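Local coordinates for protein aromatic-amino-acid transaminase TyrB (Burkholderia cenocepacia K56-2Valvano, PDB 4WD2) that probably catalyses the pyridoxal-phosphate-dependent transfer of amino groups from aromatic amino acids to 2-oxo acids, at residues A[244-252]-A[262-270]; A[123-134]-A[145-155]. All coordinates share one frame; numbering follows the deposited sequence.

Contact 1 (244-252 with 262-270) and contact 2 (123-134 with 145-155) belong to the same mixed sheet, the central sheet of a class I/II aminotransferase. Their centres lie about 17 Å apart and their nearest atoms about 7 Å, so they do not touch; strands 182-186 and 215-220 run between them. Contact 1 is the antiparallel hairpin that ends at the cofactor: Ser251 and Arg262 each hydrogen-bond the phosphate of the pyridoxal-phosphate-bearing lysine at position 254. Contact 2 pairs parallel strands toward the other end of the sheet, and helix 110-125, whose end it contains, also packs on contact 1. Both reach the second subunit.

Contact 1 of 2, residues A[244-252]-A[262-270]; sequences VPTLVANSF and RVGGLSVVC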
loop_
_atom_site.group_PDB
_atom_site.type_symbol
_atom_site.label_atom_id
_atom_site.label_comp_id
_atom_site.label_asym_id
_atom_site.label_seq_id
_atom_site.Cartn_x
_atom_site.Cartn_y
_atom_site.Cartn_z
ATOM N N VAL A 244 2.308 12.537 26.242
ATOM C CA VAL A 244 3.360 11.569 25.946
ATOM C C VAL A 244 3.503 11.369 24.436
ATOM O O VAL A 244 2.503 11.172 23.744
ATOM C CB VAL A 244 3.072 10.213 26.641
ATOM C CG1 VAL A 244 4.142 9.183 26.299
ATOM C CG2 VAL A 244 2.983 10.408 28.155
ATOM N N PRO A 245 4.745 11.448 23.917
ATOM C CA PRO A 245 5.016 11.148 22.504
ATOM C C PRO A 245 4.541 9.751 22.142
ATOM O O PRO A 245 5.123 8.775 22.609
ATOM C CB PRO A 245 6.546 11.243 22.401
ATOM C CG PRO A 245 7.037 11.089 23.828
ATOM C CD PRO A 245 5.982 11.786 24.646
ATOM N N THR A 246 3.503 9.651 21.323
ATOM C CA THR A 246 2.876 8.361 21.071
ATOM C C THR A 246 2.561 8.165 19.596
ATOM O O THR A 246 2.052 9.073 18.939
ATOM C CB THR A 246 1.567 8.222 21.887
ATOM O OG1 THR A 246 1.850 8.411 23.280
ATOM C CG2 THR A 246 0.917 6.857 21.676
ATOM N N LEU A 247 2.856 6.985 19.068
ATOM C CA LEU A 247 2.369 6.645 17.740
ATOM C C LEU A 247 1.196 5.709 17.933
ATOM O O LEU A 247 1.219 4.857 18.825
ATOM C CB LEU A 247 3.456 5.997 16.859
ATOM C CG LEU A 247 4.713 6.818 16.538
ATOM C CD1 LEU A 247 5.739 6.727 17.654
ATOM C CD2 LEU A 247 5.331 6.394 15.222
ATOM N N VAL A 248 0.160 5.895 17.119
ATOM C CA VAL A 248 -1.022 5.050 17.182
ATOM C C VAL A 248 -1.399 4.490 15.819
ATOM O O VAL A 248 -1.741 5.239 14.905
ATOM C CB VAL A 248 -2.247 5.802 17.724
ATOM C CG1 VAL A 248 -3.435 4.834 17.831
ATOM C CG2 VAL A 248 -1.935 6.446 19.065
ATOM N N ALA A 249 -1.341 3.170 15.689
ATOM C CA ALA A 249 -1.822 2.509 14.484
ATOM C C ALA A 249 -3.216 1.926 14.713
ATOM O O ALA A 249 -3.392 1.069 15.567
ATOM C CB ALA A 249 -0.846 1.419 14.050
ATOM N N ASN A 250 -4.208 2.400 13.962
ATOM C CA ASN A 250 -5.558 1.860 14.085
ATOM C C ASN A 250 -6.032 1.242 12.767
ATOM O O ASN A 250 -5.751 1.756 11.683
ATOM C CB ASN A 250 -6.549 2.937 14.573
ATOM C CG ASN A 250 -6.995 3.888 13.469
ATOM O OD1 ASN A 250 -6.232 4.757 13.035
ATOM N ND2 ASN A 250 -8.244 3.742 13.028
ATOM N N SER A 251 -6.724 0.112 12.879
ATOM C CA SER A 251 -7.208 -0.641 11.726
ATOM C C SER A 251 -8.723 -0.570 11.609
ATOM O O SER A 251 -9.432 -0.588 12.623
ATOM C CB SER A 251 -6.767 -2.105 11.823
ATOM O OG SER A 251 -7.432 -2.918 10.867
ATOM N N PHE A 252 -9.211 -0.490 10.373
ATOM C CA PHE A 252 -10.639 -0.581 10.101
ATOM C C PHE A 252 -11.001 -1.920 9.468
ATOM O O PHE A 252 -12.129 -2.113 9.024
ATOM C CB PHE A 252 -11.090 0.554 9.183
ATOM C CG PHE A 252 -11.040 1.902 9.824
ATOM C CD1 PHE A 252 -11.590 2.111 11.078
ATOM C CD2 PHE A 252 -10.433 2.962 9.177
ATOM C CE1 PHE A 252 -11.550 3.363 11.671
ATOM C CE2 PHE A 252 -10.387 4.211 9.761
ATOM C CZ PHE A 252 -10.952 4.416 11.011
ATOM N N ARG A 262 -8.197 -2.658 2.752
ATOM C CA ARG A 262 -6.979 -2.095 3.346
ATOM C C ARG A 262 -7.107 -0.640 3.800
ATOM O O ARG A 262 -6.566 0.277 3.169
ATOM C CB ARG A 262 -5.810 -2.224 2.359
ATOM C CG ARG A 262 -5.678 -3.605 1.714
ATOM C CD ARG A 262 -5.643 -4.731 2.733
ATOM N NE ARG A 262 -4.518 -4.613 3.658
ATOM C CZ ARG A 262 -4.625 -4.711 4.980
ATOM N NH1 ARG A 262 -3.549 -4.585 5.749
ATOM N NH2 ARG A 262 -5.812 -4.932 5.532
ATOM N N VAL A 263 -7.819 -0.436 4.901
ATOM C CA VAL A 263 -8.021 0.899 5.434
ATOM C C VAL A 263 -7.655 0.971 6.913
ATOM O O VAL A 263 -8.061 0.131 7.718
ATOM C CB VAL A 263 -9.474 1.367 5.234
ATOM C CG1 VAL A 263 -9.649 1.918 3.827
ATOM C CG2 VAL A 263 -10.440 0.224 5.483
ATOM N N GLY A 264 -6.859 1.980 7.247
ATOM C CA GLY A 264 -6.413 2.199 8.606
ATOM C C GLY A 264 -5.907 3.612 8.776
ATOM O O GLY A 264 -5.992 4.423 7.849
ATOM N N GLY A 265 -5.388 3.920 9.962
ATOM C CA GLY A 265 -4.786 5.218 10.197
ATOM C C GLY A 265 -3.500 5.133 10.995
ATOM O O GLY A 265 -3.263 4.169 11.728
ATOM N N LEU A 266 -2.656 6.144 10.835
ATOM C CA LEU A 266 -1.502 6.322 11.700
ATOM C C LEU A 266 -1.572 7.715 12.305
ATOM O O LEU A 266 -1.692 8.704 11.586
ATOM C CB LEU A 266 -0.187 6.136 10.934
ATOM C CG LEU A 266 1.085 6.417 11.744
ATOM C CD1 LEU A 266 1.205 5.487 12.947
ATOM C CD2 LEU A 266 2.335 6.321 10.857
ATOM N N SER A 267 -1.503 7.787 13.630
ATOM C CA SER A 267 -1.466 9.069 14.315
ATOM C C SER A 267 -0.238 9.158 15.198
ATOM O O SER A 267 0.117 8.199 15.892
ATOM C CB SER A 267 -2.725 9.282 15.156
ATOM O OG SER A 267 -3.873 9.393 14.340
ATOM N N VAL A 268 0.407 10.319 15.176
ATOM C CA VAL A 268 1.524 10.578 16.073
ATOM C C VAL A 268 1.221 11.821 16.911
ATOM O O VAL A 268 0.890 12.879 16.369
ATOM C CB VAL A 268 2.842 10.753 15.293
ATOM C CG1 VAL A 268 4.014 10.924 16.250
ATOM C CG2 VAL A 268 3.075 9.557 14.382
ATOM N N VAL A 269 1.310 11.673 18.233
ATOM C CA VAL A 269 1.050 12.764 19.166
ATOM C C VAL A 269 2.355 13.452 19.525
ATOM O O VAL A 269 3.267 12.814 20.051
ATOM C CB VAL A 269 0.377 12.259 20.448
ATOM C CG1 VAL A 269 0.038 13.423 21.372
ATOM C CG2 VAL A 269 -0.863 11.443 20.117
ATOM N N CYS A 270 2.444 14.752 19.253
ATOM C CA CYS A 270 3.713 15.476 19.371
ATOM C C CYS A 270 3.656 16.588 20.416
ATOM O O CYS A 270 2.583 16.918 20.920
ATOM C CB CYS A 270 4.110 16.060 18.012
ATOM S SG CYS A 270 4.117 14.848 16.674
HETATM O O HOH W 1 -4.377 6.444 14.089
#
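Val248 and Ser267 form a hydrogen-bonded antiparallel pair: Val248 N reaches Ser267 O at 2.6 Å, and Ser267 N returns to Val248 O at 2.9 Å. Val248 O takes a second hydrogen from a water that also accepts from Ser267 OG, so this carbonyl is gripped twice and the water ties strand backbone to serine hydroxyl. Ser267 OG in turn meets Thr105 OG1 on strand 103-108. Toward the cofactor end, Asn250 and Gly265 repeat the reciprocal pair, with Gly265 N 2.8 Å from Asn250 O. Phe252 N then donates to Val263 O (3.0 Å), extending the ladder past the strand end, while Phe252 CB rests on Val263 CG2. At the far end Val269 N finds Thr246 O at 2.8 Å; the return bond is weak. Thr246 OG1 bends back to Val244 O, standing above that carbonyl plane. On the face bearing Leu247, Ala249 and Leu266, Val268 lies alongside Leu247, its CG2 3.9 Å from Leu247 CG. Leu266 turns CG away from its own N (chi1 175°), and with chi2 at 61° its CD1 lies 3.5 Å from Val248 O. Ser251 OG bonds Ser253 N and a phosphate oxygen of the modified lysine at position 254; Arg262 NH1 bonds another and Tyr291 O of the second subunit. This antiparallel hairpin of the class I/II aminotransferase fold, its connecting loop carrying the cofactor lysine, lies between strands 215-220 and 103-108; helix 110-125 packs on Ala249 and Leu266, helices 80-91 and 234-241 on the face of Val248 and Ser267.

Contact 2 of 2, residues A[123-134]-A[145-155]; sequences KRYFPDSQVWLS and FERAGFTVNTY
Phe150 is sandwiched across its ring: Lys123 CD sits over one face, 4.2 Å from the centroid, and Val131 CG2 over the opposite one, with Ser129 O at the edge. A bend at chi2 (60°) carries the lysine chain over this ring to Gly149, whose O receives NZ from above the carbonyl plane at 2.8 Å; NZ also reaches Pro127 O on a lone pair. Gly149 closes helix 141-147 in a Schellman motif. Asn153 lies alongside Trp132, its CB over the five-membered ring (3.6 Å to the centroid) and the amide plane turned 41° from the indole. Its ND2 donates to Gln130 OE1 at 3.0 Å, the two amides nearly coplanar, and a water bridges Gln130 OE1 to Asn153 OD1. Tyr155 CG stands between its backbone N and carbonyl carbon (chi1 52°), which lays the ring over the backbone of Leu133 and Ser134, Ser134 CA being 3.7 Å from the centroid. Val131 CB meets Val152 CG2 at 4.0 Å. Backbone hydrogen bonds between the parallel strands, among them Leu133 N to Asn153 O (2.8 Å), join this beta-alpha-beta unit. Strand 182-186 flanks strand 131-135 on its other side, and helix 110-125 packs against Phe145, Ala148 and Phe150.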
loop_
_atom_site.group_PDB
_atom_site.type_symbol
_atom_site.label_atom_id
_atom_site.label_comp_id
_atom_site.label_asym_id
_atom_site.label_seq_id
_atom_site.Cartn_x
_atom_site.Cartn_y
_atom_site.Cartn_z
ATOM N N LYS A 123 12.791 4.510 12.229
ATOM C CA LYS A 123 14.139 4.022 11.905
ATOM C C LYS A 123 15.023 5.155 11.417
ATOM O O LYS A 123 16.220 5.204 11.707
ATOM C CB LYS A 123 14.077 2.913 10.851
ATOM C CG LYS A 123 15.436 2.354 10.448
ATOM C CD LYS A 123 16.160 1.757 11.657
ATOM C CE LYS A 123 17.570 1.307 11.293
ATOM N NZ LYS A 123 18.223 0.610 12.439
ATOM N N ARG A 124 14.413 6.080 10.686
ATOM C CA ARG A 124 15.144 7.173 10.075
ATOM C C ARG A 124 15.574 8.193 11.120
ATOM O O ARG A 124 16.665 8.762 11.023
ATOM C CB ARG A 124 14.292 7.834 8.987
ATOM C CG ARG A 124 15.000 8.940 8.260
ATOM C CD ARG A 124 14.517 9.082 6.830
ATOM N NE ARG A 124 15.144 10.244 6.213
ATOM C CZ ARG A 124 14.589 11.447 6.184
ATOM N NH1 ARG A 124 13.386 11.627 6.709
ATOM N NH2 ARG A 124 15.223 12.461 5.616
ATOM N N TYR A 125 14.736 8.395 12.135
ATOM C CA TYR A 125 15.005 9.424 13.136
ATOM C C TYR A 125 15.427 8.880 14.491
ATOM O O TYR A 125 15.950 9.619 15.316
ATOM C CB TYR A 125 13.785 10.334 13.278
ATOM C CG TYR A 125 13.646 11.231 12.070
ATOM C CD1 TYR A 125 14.529 12.286 11.867
ATOM C CD2 TYR A 125 12.668 10.999 11.110
ATOM C CE1 TYR A 125 14.430 13.100 10.760
ATOM C CE2 TYR A 125 12.561 11.813 9.992
ATOM C CZ TYR A 125 13.445 12.861 9.825
ATOM O OH TYR A 125 13.349 13.672 8.713
ATOM N N PHE A 126 15.224 7.588 14.712
ATOM C CA PHE A 126 15.696 6.940 15.934
ATOM C C PHE A 126 16.396 5.609 15.627
ATOM O O PHE A 126 15.983 4.559 16.120
ATOM C CB PHE A 126 14.525 6.720 16.898
ATOM C CG PHE A 126 13.792 7.989 17.264
ATOM C CD1 PHE A 126 14.159 8.714 18.385
ATOM C CD2 PHE A 126 12.750 8.462 16.473
ATOM C CE1 PHE A 126 13.492 9.889 18.725
ATOM C CE2 PHE A 126 12.080 9.633 16.801
ATOM C CZ PHE A 126 12.444 10.344 17.931
ATOM N N PRO A 127 17.478 5.655 14.830
ATOM C CA PRO A 127 18.094 4.441 14.272
ATOM C C PRO A 127 18.694 3.497 15.312
ATOM O O PRO A 127 18.823 2.298 15.048
ATOM C CB PRO A 127 19.193 5.000 13.361
ATOM C CG PRO A 127 19.548 6.316 13.977
ATOM C CD PRO A 127 18.248 6.866 14.486
ATOM N N ASP A 128 19.053 4.028 16.476
ATOM C CA ASP A 128 19.702 3.222 17.503
ATOM C C ASP A 128 18.718 2.676 18.539
ATOM O O ASP A 128 19.090 1.869 19.390
ATOM C CB ASP A 128 20.802 4.040 18.181
ATOM C CG ASP A 128 21.954 4.355 17.231
ATOM O OD1 ASP A 128 22.246 3.516 16.357
ATOM O OD2 ASP A 128 22.565 5.439 17.346
ATOM N N SER A 129 17.465 3.112 18.460
ATOM C CA SER A 129 16.414 2.570 19.312
ATOM C C SER A 129 16.139 1.127 18.948
ATOM O O SER A 129 16.270 0.740 17.794
ATOM C CB SER A 129 15.129 3.384 19.182
ATOM O OG SER A 129 15.320 4.715 19.622
ATOM N N GLN A 130 15.763 0.321 19.933
ATOM C CA GLN A 130 15.331 -1.039 19.658
ATOM C C GLN A 130 13.838 -1.157 19.961
ATOM O O GLN A 130 13.246 -0.247 20.548
ATOM C CB GLN A 130 16.156 -2.037 20.469
ATOM C CG GLN A 130 17.642 -1.938 20.167
ATOM C CD GLN A 130 18.446 -3.061 20.774
ATOM O OE1 GLN A 130 17.892 -3.976 21.381
ATOM N NE2 GLN A 130 19.766 -3.002 20.611
ATOM N N VAL A 131 13.222 -2.259 19.545
ATOM C CA VAL A 131 11.778 -2.414 19.693
ATOM C C VAL A 131 11.453 -3.538 20.677
ATOM O O VAL A 131 12.107 -4.586 20.670
ATOM C CB VAL A 131 11.109 -2.684 18.322
ATOM C CG1 VAL A 131 9.638 -3.032 18.485
ATOM C CG2 VAL A 131 11.253 -1.470 17.395
ATOM N N TRP A 132 10.467 -3.302 21.544
ATOM C CA TRP A 132 9.998 -4.314 22.494
ATOM C C TRP A 132 8.516 -4.632 22.281
ATOM O O TRP A 132 7.683 -3.728 22.297
ATOM C CB TRP A 132 10.220 -3.854 23.937
ATOM C CG TRP A 132 11.601 -4.128 24.466
ATOM C CD1 TRP A 132 11.988 -5.178 25.249
ATOM C CD2 TRP A 132 12.775 -3.343 24.242
ATOM N NE1 TRP A 132 13.330 -5.089 25.533
ATOM C CE2 TRP A 132 13.837 -3.970 24.926
ATOM C CE3 TRP A 132 13.030 -2.164 23.536
ATOM C CZ2 TRP A 132 15.135 -3.460 24.923
ATOM C CZ3 TRP A 132 14.316 -1.655 23.535
ATOM C CH2 TRP A 132 15.354 -2.303 24.223
ATOM N N LEU A 133 8.197 -5.912 22.068
ATOM C CA LEU A 133 6.814 -6.379 21.919
ATOM C C LEU A 133 6.417 -7.285 23.080
ATOM O O LEU A 133 7.266 -7.767 23.816
ATOM C CB LEU A 133 6.604 -7.146 20.605
ATOM C CG LEU A 133 7.681 -7.252 19.530
ATOM C CD1 LEU A 133 7.327 -8.353 18.543
ATOM C CD2 LEU A 133 7.802 -5.945 18.801
ATOM N N SER A 134 5.123 -7.541 23.216
ATOM C CA SER A 134 4.634 -8.411 24.272
ATOM C C SER A 134 4.976 -9.870 23.997
ATOM O O SER A 134 5.120 -10.286 22.847
ATOM C CB SER A 134 3.121 -8.247 24.439
ATOM O OG SER A 134 2.443 -8.548 23.233
ATOM N N PHE A 145 8.878 -4.919 11.940
ATOM C CA PHE A 145 9.901 -4.062 12.536
ATOM C C PHE A 145 11.335 -4.555 12.300
ATOM O O PHE A 145 12.244 -3.748 12.101
ATOM C CB PHE A 145 9.615 -3.883 14.027
ATOM C CG PHE A 145 8.508 -2.909 14.294
ATOM C CD1 PHE A 145 8.774 -1.554 14.403
ATOM C CD2 PHE A 145 7.197 -3.340 14.392
ATOM C CE1 PHE A 145 7.749 -0.646 14.634
ATOM C CE2 PHE A 145 6.168 -2.435 14.614
ATOM C CZ PHE A 145 6.443 -1.092 14.738
ATOM N N GLU A 146 11.550 -5.863 12.283
ATOM C CA GLU A 146 12.875 -6.370 11.935
ATOM C C GLU A 146 13.226 -6.061 10.467
ATOM O O GLU A 146 14.353 -5.673 10.161
ATOM C CB GLU A 146 12.969 -7.876 12.206
ATOM C CG GLU A 146 13.102 -8.241 13.679
ATOM C CD GLU A 146 13.425 -9.713 13.892
ATOM O OE1 GLU A 146 13.373 -10.483 12.907
ATOM O OE2 GLU A 146 13.738 -10.100 15.039
ATOM N N ARG A 147 12.267 -6.215 9.557
ATOM C CA ARG A 147 12.521 -5.903 8.152
ATOM C C ARG A 147 12.671 -4.392 7.931
ATOM O O ARG A 147 13.273 -3.963 6.951
ATOM C CB ARG A 147 11.408 -6.472 7.267
ATOM C CG ARG A 147 11.434 -7.994 7.140
ATOM C CD ARG A 147 12.668 -8.456 6.362
ATOM N NE ARG A 147 12.743 -9.909 6.231
ATOM C CZ ARG A 147 12.259 -10.602 5.202
ATOM N NH1 ARG A 147 12.376 -11.922 5.177
ATOM N NH2 ARG A 147 11.651 -9.983 4.204
ATOM N N ALA A 148 12.141 -3.598 8.859
ATOM C CA ALA A 148 12.302 -2.142 8.832
ATOM C C ALA A 148 13.646 -1.695 9.423
ATOM O O ALA A 148 13.986 -0.508 9.397
ATOM C CB ALA A 148 11.159 -1.475 9.579
ATOM N N GLY A 149 14.406 -2.645 9.959
ATOM C CA GLY A 149 15.758 -2.377 10.422
ATOM C C GLY A 149 15.959 -2.347 11.926
ATOM O O GLY A 149 17.020 -1.931 12.396
ATOM N N PHE A 150 14.957 -2.781 12.689
ATOM C CA PHE A 150 15.056 -2.748 14.149
ATOM C C PHE A 150 15.409 -4.093 14.763
ATOM O O PHE A 150 14.909 -5.135 14.332
ATOM C CB PHE A 150 13.745 -2.267 14.777
ATOM C CG PHE A 150 13.499 -0.801 14.628
ATOM C CD1 PHE A 150 14.167 0.110 15.430
ATOM C CD2 PHE A 150 12.589 -0.329 13.694
ATOM C CE1 PHE A 150 13.945 1.461 15.295
ATOM C CE2 PHE A 150 12.359 1.031 13.560
ATOM C CZ PHE A 150 13.037 1.922 14.366
ATOM N N THR A 151 16.260 -4.056 15.785
ATOM C CA THR A 151 16.411 -5.178 16.700
ATOM C C THR A 151 15.147 -5.262 17.550
ATOM O O THR A 151 14.718 -4.274 18.149
ATOM C CB THR A 151 17.639 -5.022 17.609
ATOM O OG1 THR A 151 18.819 -4.901 16.808
ATOM C CG2 THR A 151 17.778 -6.218 18.528
ATOM N N VAL A 152 14.547 -6.442 17.595
ATOM C CA VAL A 152 13.256 -6.596 18.241
ATOM C C VAL A 152 13.353 -7.526 19.445
ATOM O O VAL A 152 13.861 -8.646 19.347
ATOM C CB VAL A 152 12.200 -7.121 17.253
ATOM C CG1 VAL A 152 10.972 -7.609 17.996
ATOM C CG2 VAL A 152 11.832 -6.040 16.241
ATOM N N ASN A 153 12.869 -7.036 20.582
ATOM C CA ASN A 153 12.888 -7.779 21.833
ATOM C C ASN A 153 11.485 -7.958 22.411
ATOM O O ASN A 153 10.506 -7.453 21.864
ATOM C CB ASN A 153 13.786 -7.072 22.851
ATOM C CG ASN A 153 15.111 -6.622 22.250
ATOM O OD1 ASN A 153 16.016 -7.432 22.031
ATOM N ND2 ASN A 153 15.234 -5.322 21.991
ATOM N N THR A 154 11.391 -8.685 23.520
ATOM C CA THR A 154 10.102 -8.937 24.150
ATOM C C THR A 154 10.081 -8.483 25.606
ATOM O O THR A 154 11.129 -8.322 26.232
ATOM C CB THR A 154 9.726 -10.436 24.092
ATOM O OG1 THR A 154 10.560 -11.178 24.989
ATOM C CG2 THR A 154 9.909 -10.976 22.693
ATOM N N TYR A 155 8.881 -8.259 26.130
ATOM C CA TYR A 155 8.686 -8.044 27.559
ATOM C C TYR A 155 7.672 -9.073 28.058
ATOM O O TYR A 155 6.853 -9.561 27.273
ATOM C CB TYR A 155 8.226 -6.604 27.857
ATOM C CG TYR A 155 7.019 -6.123 27.077
ATOM C CD1 TYR A 155 5.733 -6.496 27.448
ATOM C CD2 TYR A 155 7.165 -5.262 25.991
ATOM C CE1 TYR A 155 4.619 -6.045 26.739
ATOM C CE2 TYR A 155 6.053 -4.812 25.272
ATOM C CZ TYR A 155 4.789 -5.209 25.655
ATOM O OH TYR A 155 3.691 -4.780 24.958
HETATM O O HOH W 2 17.409 -1.446 16.453
HETATM O O HOH W 3 18.718 -7.013 21.948
#